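PDB 6H5L: similar to hydroxylamine oxidoreductase from Kuenenia stuttgartiensis, which probably acts as an oxidoreductase, moving electrons along its c-type hemes within a large multiheme reductase complex of an anammox bacterium. Local coordinates for residues P14-D19 with Q155-F160; F160-E165 with R291-P296; H284-H289 with L347-K352. One frame throughout, in Å; residues are numbered along the deposited sequence.

Interaction 1 (P14-D19 with Q155-F160); sequences PDLYKD and QQFDEF. With HEC (heme c), chain G.
Phe157 pushes its ring from helix 154-161 against the side chains of Pro14 and Leu16 and the main chain of Asp15. Its CG stands anti to the backbone N (chi1 180°), which carries the ring outward from the helix to the loop. Pro14 lies over one face: its CB is 3.9 Å from the ring centroid and 14° off the normal, a CH-pi contact displaced toward the rim. The edge meets main chain instead, with Phe157 CZ 3.6 Å from Asp15 C. Leu16 crosses the ring at a slant and brings CD2 to 3.5 Å from Phe157 CE1. Leu16 CD2 also lies at the edge of the Phe160 ring, 4.1 Å from Phe160 CE2. These residues join the N-terminal loop, where Asp15 to Lys18 form a type I beta turn, to a heme-lining helix of the multiheme cytochrome fold. No hydrogen bond spans the two segments; Leu16 N is instead bound by Glu147, and Asp15 has a salt bridge with Lys29. Away from the loop, Phe160 CD2 approaches the heme substituent carbon CBB at 3.7 Å. Gln156 bends at chi2 (79°) and lays its chain over the porphyrin face, with CG 3.5 Å from heme C3A. Replacing Gln156 by an alanine would probably open a gap over this pyrrole and leave heme CAA without its amide neighbour, since NE2 sits 3.4 Å from that carbon.

Interaction 2 (F160-E165 with R291-P296); sequences FLRERE and RFIHNP. With HEC (heme c), chain G.
Glu163 overlaps Asn295: the two side chains run alongside one another head to tail, with the carboxylate and amide planes 79° apart. Glu163 CG lies 3.6 Å from Asn295 CG, and Glu163 OE1 packs against Asn295 CB at 3.4 Å and against Pro296 CD at 3.5 Å. No hydrogen bond joins the pair. Their polar ends look elsewhere, Glu163 OE2 accepting from Leu172 N and Asn295 OD1 from Val297 N.

Arg162 lies nearly perpendicular to Ile293, its NH1 3.7 Å from Ile293 CD1. A bend at chi3 (61°) turns the guanidinium back to Glu165, which it grips side-on through NE and NH2. NH2 donates to the syn lone pair of Glu165 OE2 over 3.0 Å, nearly in the guanidinium plane, whereas NE meets OE1 from above the carboxylate plane. NH1 also has a salt bridge with Glu287, so the cation has carboxylates on two residues.

Between Ile293 and Asn295 the chain makes an inverse gamma turn centred on His294. From there the imidazole, with CG anti to the backbone N (chi1 -175°), reaches the heme and binds iron through NE2 at 2.0 Å. Its ND1 has a weak hydrogen bond to Gln156 O. His213 NE2 supplies the other axial ligand, giving the bis-histidine coordination common among the hemes of multiheme c-type cytochromes.

Interaction 3 (H284-H289 with L347-K352); sequences HMYEKH and LEVCAK. With HEC (heme c), chain I.
Tyr286 turns its ring anti to the backbone N (chi1 -179°) and points its hydroxyl at Glu348, whose CG is anti to its carbonyl carbon (chi1 -60°) and whose extended chain brings the carboxylate out from the helix to meet it. They tie strand 286-288, part of a two-stranded antiparallel hairpin with a classic beta bulge at Glu287 and Lys288, to helix 337-350 of the multiheme cytochrome fold. Ring and carboxylate planes stand 82° apart, and Tyr286 OH donates to Glu348 OE2 at 2.6 Å from well above the carboxylate plane. Glu348 OE2 also accepts from His289 N at 2.7 Å, on its syn side. Two donors thus hold OE2, and a His-carboxylate bond fixes the other oxygen. Lys40 of a neighbouring cytochrome subunit also pairs with OE1, which would probably favour the charged carboxylate. Val349 CG2 lies over the Tyr286 ring face, 3.7 Å from the centroid, in a CH-pi contact.

Both segments hold heme. His284, the histidine of a CxxCH motif, binds iron through NE2 at 2.0 Å opposite His477, and Cys350 is linked covalently to another heme. At the far end of the contact, His289 ND1 points in its ring plane at Glu348 OE1, 2.9 Å away.

How the interactions relate
Interactions 1 and 2 lie about 10 Å apart between centres and share Phe160 on helix 154-161, and both touch the same heme c. Glu159 joins them directly, its OE1 lying 2.8 Å from His294 N, a probable hydrogen bond to the backbone of the iron ligand. Interaction 3, centred about 14 Å from interaction 2, carries the iron ligand of a second heme, while Met285 still packs on the heme shared by interactions 1 and 2. Interactions 2 and 3 meet through the hairpin of strands 286-288 and 291-292, where Ile293 N lies 2.9 Å from Met285 O, and through the Arg162-Glu287 salt bridge. Interactions 1 and 3 do not touch, their nearest atoms being about 6 Å apart.

Interaction 1 (P14-D19 with Q155-F160)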
# COMPACT_ATOMS: atom_id res chain seq x y z
N PRO A 14 11.87 -25.64 -42.32
CA PRO A 14 12.59 -24.38 -42.50
C PRO A 14 14.00 -24.61 -43.01
O PRO A 14 14.75 -25.44 -42.49
CB PRO A 14 12.59 -23.77 -41.09
CG PRO A 14 11.45 -24.42 -40.39
CD PRO A 14 11.38 -25.81 -40.94
N ASP A 15 14.36 -23.86 -44.05
CA ASP A 15 15.65 -23.99 -44.72
C ASP A 15 16.23 -22.59 -44.94
O ASP A 15 15.68 -21.81 -45.72
CB ASP A 15 15.50 -24.74 -46.05
CG ASP A 15 16.82 -24.89 -46.78
OD1 ASP A 15 17.81 -25.28 -46.13
OD2 ASP A 15 16.85 -24.63 -48.00
N LEU A 16 17.33 -22.29 -44.24
CA LEU A 16 17.99 -21.00 -44.41
C LEU A 16 18.57 -20.84 -45.81
O LEU A 16 18.73 -19.71 -46.28
CB LEU A 16 19.11 -20.84 -43.37
CG LEU A 16 18.73 -20.36 -41.98
CD1 LEU A 16 19.93 -20.44 -41.05
CD2 LEU A 16 18.19 -18.94 -42.04
N TYR A 17 18.88 -21.94 -46.49
CA TYR A 17 19.53 -21.91 -47.79
C TYR A 17 18.56 -22.17 -48.93
O TYR A 17 18.94 -22.74 -49.96
CB TYR A 17 20.69 -22.90 -47.82
CG TYR A 17 21.78 -22.56 -46.83
CD1 TYR A 17 21.69 -22.96 -45.51
CD2 TYR A 17 22.88 -21.82 -47.22
CE1 TYR A 17 22.68 -22.65 -44.60
CE2 TYR A 17 23.88 -21.50 -46.32
CZ TYR A 17 23.77 -21.91 -45.01
OH TYR A 17 24.76 -21.60 -44.11
N LYS A 18 17.30 -21.78 -48.76
CA LYS A 18 16.31 -21.91 -49.83
C LYS A 18 16.69 -21.04 -51.01
O LYS A 18 17.16 -19.91 -50.85
CB LYS A 18 14.93 -21.52 -49.31
CG LYS A 18 13.79 -21.79 -50.28
CD LYS A 18 12.55 -21.00 -49.91
CE LYS A 18 11.47 -21.18 -50.96
NZ LYS A 18 10.35 -20.21 -50.80
N ASP A 19 16.50 -21.58 -52.22
CA ASP A 19 16.78 -20.88 -53.47
C ASP A 19 18.26 -20.56 -53.62
O ASP A 19 18.65 -19.52 -54.17
CB ASP A 19 15.93 -19.60 -53.58
CG ASP A 19 14.44 -19.89 -53.63
OD1 ASP A 19 14.06 -20.83 -54.35
OD2 ASP A 19 13.66 -19.19 -52.95
N GLN A 155 6.75 -17.84 -38.85
CA GLN A 155 6.52 -16.51 -39.41
C GLN A 155 7.76 -15.63 -39.27
O GLN A 155 8.13 -14.92 -40.21
CB GLN A 155 5.32 -15.84 -38.73
CG GLN A 155 5.05 -14.44 -39.24
CD GLN A 155 3.97 -13.72 -38.45
OE1 GLN A 155 3.15 -14.35 -37.78
NE2 GLN A 155 3.97 -12.40 -38.53
N GLN A 156 8.41 -15.66 -38.10
CA GLN A 156 9.62 -14.87 -37.91
C GLN A 156 10.76 -15.37 -38.79
O GLN A 156 11.54 -14.57 -39.32
CB GLN A 156 10.04 -14.88 -36.44
CG GLN A 156 9.20 -13.98 -35.54
CD GLN A 156 7.87 -14.59 -35.16
OE1 GLN A 156 7.52 -15.68 -35.62
NE2 GLN A 156 7.11 -13.89 -34.33
N PHE A 157 10.88 -16.69 -38.95
CA PHE A 157 11.92 -17.25 -39.81
C PHE A 157 11.76 -16.78 -41.25
O PHE A 157 12.74 -16.44 -41.92
CB PHE A 157 11.90 -18.77 -39.73
CG PHE A 157 12.94 -19.44 -40.59
CD1 PHE A 157 14.20 -19.71 -40.09
CD2 PHE A 157 12.65 -19.81 -41.90
CE1 PHE A 157 15.16 -20.33 -40.88
CE2 PHE A 157 13.60 -20.43 -42.69
CZ PHE A 157 14.86 -20.68 -42.18
N ASP A 158 10.52 -16.76 -41.75
CA ASP A 158 10.29 -16.38 -43.14
C ASP A 158 10.52 -14.89 -43.35
O ASP A 158 11.10 -14.48 -44.36
CB ASP A 158 8.88 -16.78 -43.57
CG ASP A 158 8.70 -18.28 -43.65
OD1 ASP A 158 9.72 -19.00 -43.73
OD2 ASP A 158 7.54 -18.74 -43.63
N GLU A 159 10.08 -14.05 -42.40
CA GLU A 159 10.34 -12.62 -42.51
C GLU A 159 11.82 -12.31 -42.40
O GLU A 159 12.31 -11.36 -43.02
CB GLU A 159 9.54 -11.85 -41.46
CG GLU A 159 8.04 -11.84 -41.71
CD GLU A 159 7.28 -10.99 -40.71
OE1 GLU A 159 7.92 -10.44 -39.79
OE2 GLU A 159 6.04 -10.87 -40.85
N PHE A 160 12.56 -13.10 -41.61
CA PHE A 160 14.02 -12.99 -41.62
C PHE A 160 14.58 -13.44 -42.96
O PHE A 160 15.52 -12.83 -43.49
CB PHE A 160 14.61 -13.81 -40.48
CG PHE A 160 16.11 -13.84 -40.46
CD1 PHE A 160 16.83 -12.76 -39.96
CD2 PHE A 160 16.81 -14.94 -40.92
CE1 PHE A 160 18.21 -12.78 -39.94
CE2 PHE A 160 18.19 -14.97 -40.90
CZ PHE A 160 18.89 -13.89 -40.41
FE HEC G . 13.67 -12.04 -33.41
CHA HEC G . 10.76 -10.79 -32.07
CHB HEC G . 12.37 -15.21 -33.21
CHC HEC G . 16.35 -13.27 -35.21
CHD HEC G . 15.16 -8.99 -33.27
NA HEC G . 11.90 -12.85 -32.75
C1A HEC G . 10.83 -12.15 -32.25
C2A HEC G . 9.77 -13.09 -31.94
C3A HEC G . 10.21 -14.31 -32.25
C4A HEC G . 11.56 -14.19 -32.77
CMA HEC G . 9.40 -15.61 -32.09
CAA HEC G . 8.38 -12.73 -31.36
CBA HEC G . 8.37 -12.90 -29.84
CGA HEC G . 7.00 -12.55 -29.32
O1A HEC G . 6.24 -11.86 -30.05
O2A HEC G . 6.67 -12.94 -28.17
NB HEC G . 14.29 -13.91 -34.03
C1B HEC G . 13.52 -15.05 -33.96
C2B HEC G . 14.14 -16.05 -34.81
C3B HEC G . 15.24 -15.52 -35.35
C4B HEC G . 15.36 -14.16 -34.87
CMB HEC G . 13.59 -17.48 -35.02
CAB HEC G . 16.22 -16.20 -36.33
CBB HEC G . 15.57 -16.37 -37.73
NC HEC G . 15.44 -11.28 -34.11
C1C HEC G . 16.40 -11.95 -34.84
C2C HEC G . 17.39 -10.98 -35.27
C3C HEC G . 17.13 -9.84 -34.62
C4C HEC G . 15.85 -9.97 -33.95
CMC HEC G . 18.72 -11.36 -35.96
CAC HEC G . 17.97 -8.54 -34.70
CBC HEC G . 17.91 -7.96 -36.14
ND HEC G . 13.07 -10.19 -32.71
C1D HEC G . 13.84 -9.04 -32.89
C2D HEC G . 13.00 -7.89 -32.61
C3D HEC G . 11.62 -8.46 -32.24
C4D HEC G . 11.77 -9.89 -32.33
CMD HEC G . 13.39 -6.41 -32.67
CAD HEC G . 10.35 -7.67 -31.86
CBD HEC G . 9.39 -7.76 -33.04
CGD HEC G . 8.29 -6.73 -32.94
O1D HEC G . 7.56 -6.55 -33.94
O2D HEC G . 8.16 -6.09 -31.87

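Interaction 2 (F160-E165 with R291-P296)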
# COMPACT_ATOMS: atom_id res chain seq x y z
N PHE A 160 12.56 -13.10 -41.61
CA PHE A 160 14.02 -12.99 -41.62
C PHE A 160 14.58 -13.44 -42.96
O PHE A 160 15.52 -12.83 -43.49
CB PHE A 160 14.61 -13.81 -40.48
CG PHE A 160 16.11 -13.84 -40.46
CD1 PHE A 160 16.83 -12.76 -39.96
CD2 PHE A 160 16.81 -14.94 -40.92
CE1 PHE A 160 18.21 -12.78 -39.94
CE2 PHE A 160 18.19 -14.97 -40.90
CZ PHE A 160 18.89 -13.89 -40.41
N LEU A 161 14.02 -14.51 -43.53
CA LEU A 161 14.45 -15.00 -44.83
C LEU A 161 14.19 -13.99 -45.94
O LEU A 161 14.85 -14.05 -46.98
CB LEU A 161 13.75 -16.33 -45.14
CG LEU A 161 14.60 -17.47 -45.71
CD1 LEU A 161 15.70 -17.85 -44.73
CD2 LEU A 161 13.73 -18.67 -46.04
N ARG A 162 13.25 -13.07 -45.74
CA ARG A 162 12.94 -12.06 -46.74
C ARG A 162 14.03 -11.02 -46.91
O ARG A 162 13.91 -10.16 -47.80
CB ARG A 162 11.62 -11.36 -46.40
CG ARG A 162 10.38 -12.23 -46.62
CD ARG A 162 9.12 -11.37 -46.64
NE ARG A 162 9.16 -10.39 -47.72
CZ ARG A 162 8.36 -9.34 -47.80
NH1 ARG A 162 7.44 -9.12 -46.87
NH2 ARG A 162 8.47 -8.50 -48.82
N GLU A 163 15.09 -11.05 -46.10
CA GLU A 163 16.21 -10.14 -46.32
C GLU A 163 16.88 -10.40 -47.66
O GLU A 163 17.51 -9.49 -48.22
CB GLU A 163 17.24 -10.27 -45.19
CG GLU A 163 16.76 -9.76 -43.84
CD GLU A 163 17.87 -9.71 -42.81
OE1 GLU A 163 17.66 -9.13 -41.73
OE2 GLU A 163 18.97 -10.24 -43.10
N ARG A 164 16.77 -11.62 -48.18
CA ARG A 164 17.34 -11.97 -49.47
C ARG A 164 16.80 -11.09 -50.60
O ARG A 164 17.47 -10.93 -51.63
CB ARG A 164 17.07 -13.45 -49.77
CG ARG A 164 17.53 -13.94 -51.13
CD ARG A 164 17.53 -15.46 -51.25
NE ARG A 164 18.66 -16.06 -50.55
CZ ARG A 164 18.56 -16.95 -49.58
NH1 ARG A 164 17.37 -17.37 -49.18
NH2 ARG A 164 19.65 -17.44 -49.00
N GLU A 165 15.62 -10.48 -50.41
CA GLU A 165 14.99 -9.73 -51.48
C GLU A 165 15.73 -8.44 -51.81
O GLU A 165 15.63 -7.94 -52.94
CB GLU A 165 13.54 -9.42 -51.11
CG GLU A 165 12.64 -10.64 -51.09
CD GLU A 165 11.26 -10.35 -50.54
OE1 GLU A 165 10.56 -11.32 -50.16
OE2 GLU A 165 10.88 -9.17 -50.48
N ARG A 291 2.90 -1.32 -41.66
CA ARG A 291 3.19 -2.74 -41.54
C ARG A 291 4.64 -2.91 -41.10
O ARG A 291 5.54 -2.30 -41.69
CB ARG A 291 2.96 -3.44 -42.88
CG ARG A 291 2.53 -4.90 -42.82
CD ARG A 291 2.45 -5.44 -44.25
NE ARG A 291 1.47 -6.50 -44.44
CZ ARG A 291 0.15 -6.30 -44.50
NH1 ARG A 291 -0.34 -5.08 -44.36
NH2 ARG A 291 -0.67 -7.32 -44.70
N PHE A 292 4.86 -3.73 -40.09
CA PHE A 292 6.21 -4.02 -39.61
C PHE A 292 6.63 -5.42 -40.04
O PHE A 292 5.80 -6.25 -40.43
CB PHE A 292 6.28 -3.89 -38.09
CG PHE A 292 6.28 -2.46 -37.60
CD1 PHE A 292 5.09 -1.77 -37.43
CD2 PHE A 292 7.47 -1.82 -37.30
CE1 PHE A 292 5.09 -0.47 -36.98
CE2 PHE A 292 7.48 -0.51 -36.85
CZ PHE A 292 6.29 0.16 -36.69
N ILE A 293 7.94 -5.67 -39.98
CA ILE A 293 8.50 -6.94 -40.42
C ILE A 293 9.68 -7.29 -39.52
O ILE A 293 10.37 -6.40 -39.00
CB ILE A 293 8.91 -6.88 -41.91
CG1 ILE A 293 9.30 -8.26 -42.43
CG2 ILE A 293 10.04 -5.87 -42.12
CD1 ILE A 293 9.52 -8.31 -43.93
N HIS A 294 9.91 -8.59 -39.33
CA HIS A 294 10.96 -9.09 -38.44
C HIS A 294 12.30 -9.16 -39.17
O HIS A 294 12.95 -10.20 -39.25
CB HIS A 294 10.55 -10.45 -37.87
CG HIS A 294 11.50 -11.00 -36.85
ND1 HIS A 294 12.28 -12.12 -37.09
CD2 HIS A 294 11.79 -10.61 -35.59
CE1 HIS A 294 13.01 -12.38 -36.02
NE2 HIS A 294 12.74 -11.48 -35.09
N ASN A 295 12.71 -8.01 -39.71
CA ASN A 295 14.04 -7.78 -40.26
C ASN A 295 14.21 -6.29 -40.52
O ASN A 295 13.24 -5.61 -40.86
CB ASN A 295 14.29 -8.60 -41.53
CG ASN A 295 13.84 -7.90 -42.79
OD1 ASN A 295 14.50 -6.98 -43.28
ND2 ASN A 295 12.71 -8.34 -43.34
N PRO A 296 15.42 -5.75 -40.35
CA PRO A 296 15.60 -4.28 -40.39
C PRO A 296 16.11 -3.70 -41.71
O PRO A 296 16.43 -2.51 -41.73
CB PRO A 296 16.65 -4.08 -39.30
CG PRO A 296 17.52 -5.30 -39.41
CD PRO A 296 16.62 -6.43 -39.84
FE HEC G . 13.67 -12.04 -33.41
CHA HEC G . 10.76 -10.79 -32.07
CHB HEC G . 12.37 -15.21 -33.21
CHC HEC G . 16.35 -13.27 -35.21
CHD HEC G . 15.16 -8.99 -33.27
NA HEC G . 11.90 -12.85 -32.75
C1A HEC G . 10.83 -12.15 -32.25
C2A HEC G . 9.77 -13.09 -31.94
C3A HEC G . 10.21 -14.31 -32.25
C4A HEC G . 11.56 -14.19 -32.77
CMA HEC G . 9.40 -15.61 -32.09
CAA HEC G . 8.38 -12.73 -31.36
CBA HEC G . 8.37 -12.90 -29.84
CGA HEC G . 7.00 -12.55 -29.32
O1A HEC G . 6.24 -11.86 -30.05
O2A HEC G . 6.67 -12.94 -28.17
NB HEC G . 14.29 -13.91 -34.03
C1B HEC G . 13.52 -15.05 -33.96
C2B HEC G . 14.14 -16.05 -34.81
C3B HEC G . 15.24 -15.52 -35.35
C4B HEC G . 15.36 -14.16 -34.87
CMB HEC G . 13.59 -17.48 -35.02
CAB HEC G . 16.22 -16.20 -36.33
CBB HEC G . 15.57 -16.37 -37.73
NC HEC G . 15.44 -11.28 -34.11
C1C HEC G . 16.40 -11.95 -34.84
C2C HEC G . 17.39 -10.98 -35.27
C3C HEC G . 17.13 -9.84 -34.62
C4C HEC G . 15.85 -9.97 -33.95
CMC HEC G . 18.72 -11.36 -35.96
CAC HEC G . 17.97 -8.54 -34.70
CBC HEC G . 17.91 -7.96 -36.14
ND HEC G . 13.07 -10.19 -32.71
C1D HEC G . 13.84 -9.04 -32.89
C2D HEC G . 13.00 -7.89 -32.61
C3D HEC G . 11.62 -8.46 -32.24
C4D HEC G . 11.77 -9.89 -32.33
CMD HEC G . 13.39 -6.41 -32.67
CAD HEC G . 10.35 -7.67 -31.86
CBD HEC G . 9.39 -7.76 -33.04
CGD HEC G . 8.29 -6.73 -32.94
O1D HEC G . 7.56 -6.55 -33.94
O2D HEC G . 8.16 -6.09 -31.87

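Interaction 3 (H284-H289 with L347-K352)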
# COMPACT_ATOMS: atom_id res chain seq x y z
N HIS A 284 13.82 0.91 -38.46
CA HIS A 284 14.29 -0.01 -39.50
C HIS A 284 13.40 -1.22 -39.72
O HIS A 284 13.32 -1.72 -40.85
CB HIS A 284 15.71 -0.48 -39.17
CG HIS A 284 16.76 0.54 -39.47
ND1 HIS A 284 17.34 0.68 -40.71
CD2 HIS A 284 17.33 1.49 -38.68
CE1 HIS A 284 18.22 1.66 -40.68
NE2 HIS A 284 18.24 2.17 -39.46
N MET A 285 12.72 -1.72 -38.69
CA MET A 285 11.85 -2.87 -38.89
C MET A 285 10.48 -2.48 -39.41
O MET A 285 9.68 -3.37 -39.74
CB MET A 285 11.70 -3.66 -37.59
CG MET A 285 13.00 -4.30 -37.13
SD MET A 285 12.75 -5.66 -35.98
CE MET A 285 14.24 -6.60 -36.27
N TYR A 286 10.18 -1.19 -39.50
CA TYR A 286 9.02 -0.75 -40.27
C TYR A 286 9.22 -1.10 -41.74
O TYR A 286 10.25 -0.78 -42.34
CB TYR A 286 8.83 0.76 -40.10
CG TYR A 286 7.65 1.35 -40.84
CD1 TYR A 286 6.41 1.45 -40.23
CD2 TYR A 286 7.78 1.82 -42.14
CE1 TYR A 286 5.33 2.00 -40.89
CE2 TYR A 286 6.71 2.38 -42.81
CZ TYR A 286 5.48 2.46 -42.18
OH TYR A 286 4.40 3.00 -42.84
N GLU A 287 8.22 -1.78 -42.32
CA GLU A 287 8.26 -2.17 -43.72
C GLU A 287 7.62 -1.13 -44.63
O GLU A 287 8.33 -0.49 -45.42
CB GLU A 287 7.58 -3.53 -43.91
CG GLU A 287 7.59 -4.02 -45.34
CD GLU A 287 7.09 -5.44 -45.47
OE1 GLU A 287 7.20 -6.00 -46.58
OE2 GLU A 287 6.59 -5.99 -44.47
N LYS A 288 6.30 -0.93 -44.52
CA LYS A 288 5.59 0.10 -45.28
C LYS A 288 4.13 0.22 -44.84
O LYS A 288 3.51 -0.78 -44.46
CB LYS A 288 5.64 -0.19 -46.78
CG LYS A 288 5.11 -1.56 -47.18
CD LYS A 288 5.15 -1.75 -48.69
CE LYS A 288 4.78 -3.17 -49.08
NZ LYS A 288 4.85 -3.35 -50.55
N HIS A 289 3.57 1.43 -44.91
CA HIS A 289 2.13 1.64 -44.77
C HIS A 289 1.59 1.05 -43.47
O HIS A 289 0.55 0.40 -43.44
CB HIS A 289 1.39 1.07 -45.99
CG HIS A 289 1.90 1.58 -47.30
ND1 HIS A 289 2.27 2.89 -47.49
CD2 HIS A 289 2.11 0.95 -48.48
CE1 HIS A 289 2.69 3.05 -48.73
NE2 HIS A 289 2.60 1.89 -49.35
N LEU A 347 9.36 8.32 -44.76
CA LEU A 347 8.61 9.51 -44.38
C LEU A 347 7.37 9.16 -43.57
O LEU A 347 6.92 9.97 -42.76
CB LEU A 347 8.24 10.31 -45.63
CG LEU A 347 9.42 10.97 -46.35
CD1 LEU A 347 8.97 11.69 -47.61
CD2 LEU A 347 10.14 11.92 -45.41
N GLU A 348 6.82 7.96 -43.78
CA GLU A 348 5.70 7.52 -42.95
C GLU A 348 6.13 7.34 -41.50
O GLU A 348 5.36 7.61 -40.57
CB GLU A 348 5.11 6.23 -43.50
CG GLU A 348 4.58 6.33 -44.92
CD GLU A 348 3.83 5.10 -45.35
OE1 GLU A 348 2.66 5.23 -45.77
OE2 GLU A 348 4.40 3.99 -45.27
N VAL A 349 7.37 6.88 -41.28
CA VAL A 349 7.89 6.76 -39.92
C VAL A 349 8.09 8.14 -39.30
O VAL A 349 7.61 8.41 -38.20
CB VAL A 349 9.19 5.94 -39.92
CG1 VAL A 349 9.90 6.09 -38.58
CG2 VAL A 349 8.91 4.49 -40.21
N CYS A 350 8.79 9.02 -40.01
CA CYS A 350 9.11 10.33 -39.46
C CYS A 350 7.87 11.19 -39.27
O CYS A 350 7.83 12.01 -38.35
CB CYS A 350 10.10 11.06 -40.37
SG CYS A 350 11.42 10.04 -41.06
N ALA A 351 6.85 11.01 -40.11
CA ALA A 351 5.65 11.83 -40.01
C ALA A 351 4.86 11.57 -38.73
O ALA A 351 4.00 12.38 -38.37
CB ALA A 351 4.74 11.61 -41.22
N LYS A 352 5.14 10.47 -38.04
CA LYS A 352 4.45 10.19 -36.78
C LYS A 352 4.86 11.15 -35.67
O LYS A 352 4.12 11.29 -34.69
CB LYS A 352 4.72 8.74 -36.35
CG LYS A 352 4.20 7.70 -37.34
CD LYS A 352 4.65 6.30 -36.96
CE LYS A 352 4.02 5.26 -37.87
NZ LYS A 352 2.54 5.31 -37.78
FE HEC I . 19.47 3.67 -38.99
CHA HEC I . 20.60 4.00 -42.15
CHB HEC I . 21.66 1.06 -38.43
CHC HEC I . 18.54 3.54 -35.68
CHD HEC I . 16.81 5.79 -39.61
NA HEC I . 20.94 2.76 -40.05
C1A HEC I . 21.10 2.94 -41.41
C2A HEC I . 21.87 1.83 -41.91
C3A HEC I . 22.17 1.02 -40.89
C4A HEC I . 21.58 1.59 -39.70
CMA HEC I . 22.98 -0.29 -40.96
CAA HEC I . 22.29 1.62 -43.38
CBA HEC I . 21.18 0.86 -44.09
CGA HEC I . 20.29 1.85 -44.79
O1A HEC I . 19.09 1.95 -44.41
O2A HEC I . 20.77 2.54 -45.72
NB HEC I . 19.97 2.48 -37.37
C1B HEC I . 20.98 1.54 -37.34
C2B HEC I . 21.20 1.15 -35.96
C3B HEC I . 20.34 1.83 -35.20
C4B HEC I . 19.55 2.68 -36.07
CMB HEC I . 22.22 0.10 -35.49
CAB HEC I . 20.20 1.73 -33.67
CBB HEC I . 21.47 2.25 -32.95
NC HEC I . 17.93 4.47 -37.87
C1C HEC I . 17.79 4.35 -36.50
C2C HEC I . 16.84 5.36 -36.06
C3C HEC I . 16.25 5.86 -37.15
C4C HEC I . 16.99 5.39 -38.31
CMC HEC I . 16.25 5.42 -34.64
CAC HEC I . 15.10 6.89 -37.18
CBC HEC I . 15.59 8.26 -36.66
ND HEC I . 18.79 4.73 -40.64
C1D HEC I . 17.69 5.58 -40.66
C2D HEC I . 17.62 6.22 -41.95
C3D HEC I . 18.81 5.66 -42.75
C4D HEC I . 19.48 4.74 -41.85
CMD HEC I . 16.58 7.25 -42.44
CAD HEC I . 19.20 5.99 -44.20
CBD HEC I . 18.30 5.17 -45.12
CGD HEC I . 18.67 5.41 -46.56
O1D HEC I . 18.25 6.45 -47.13
O2D HEC I . 19.38 4.54 -47.14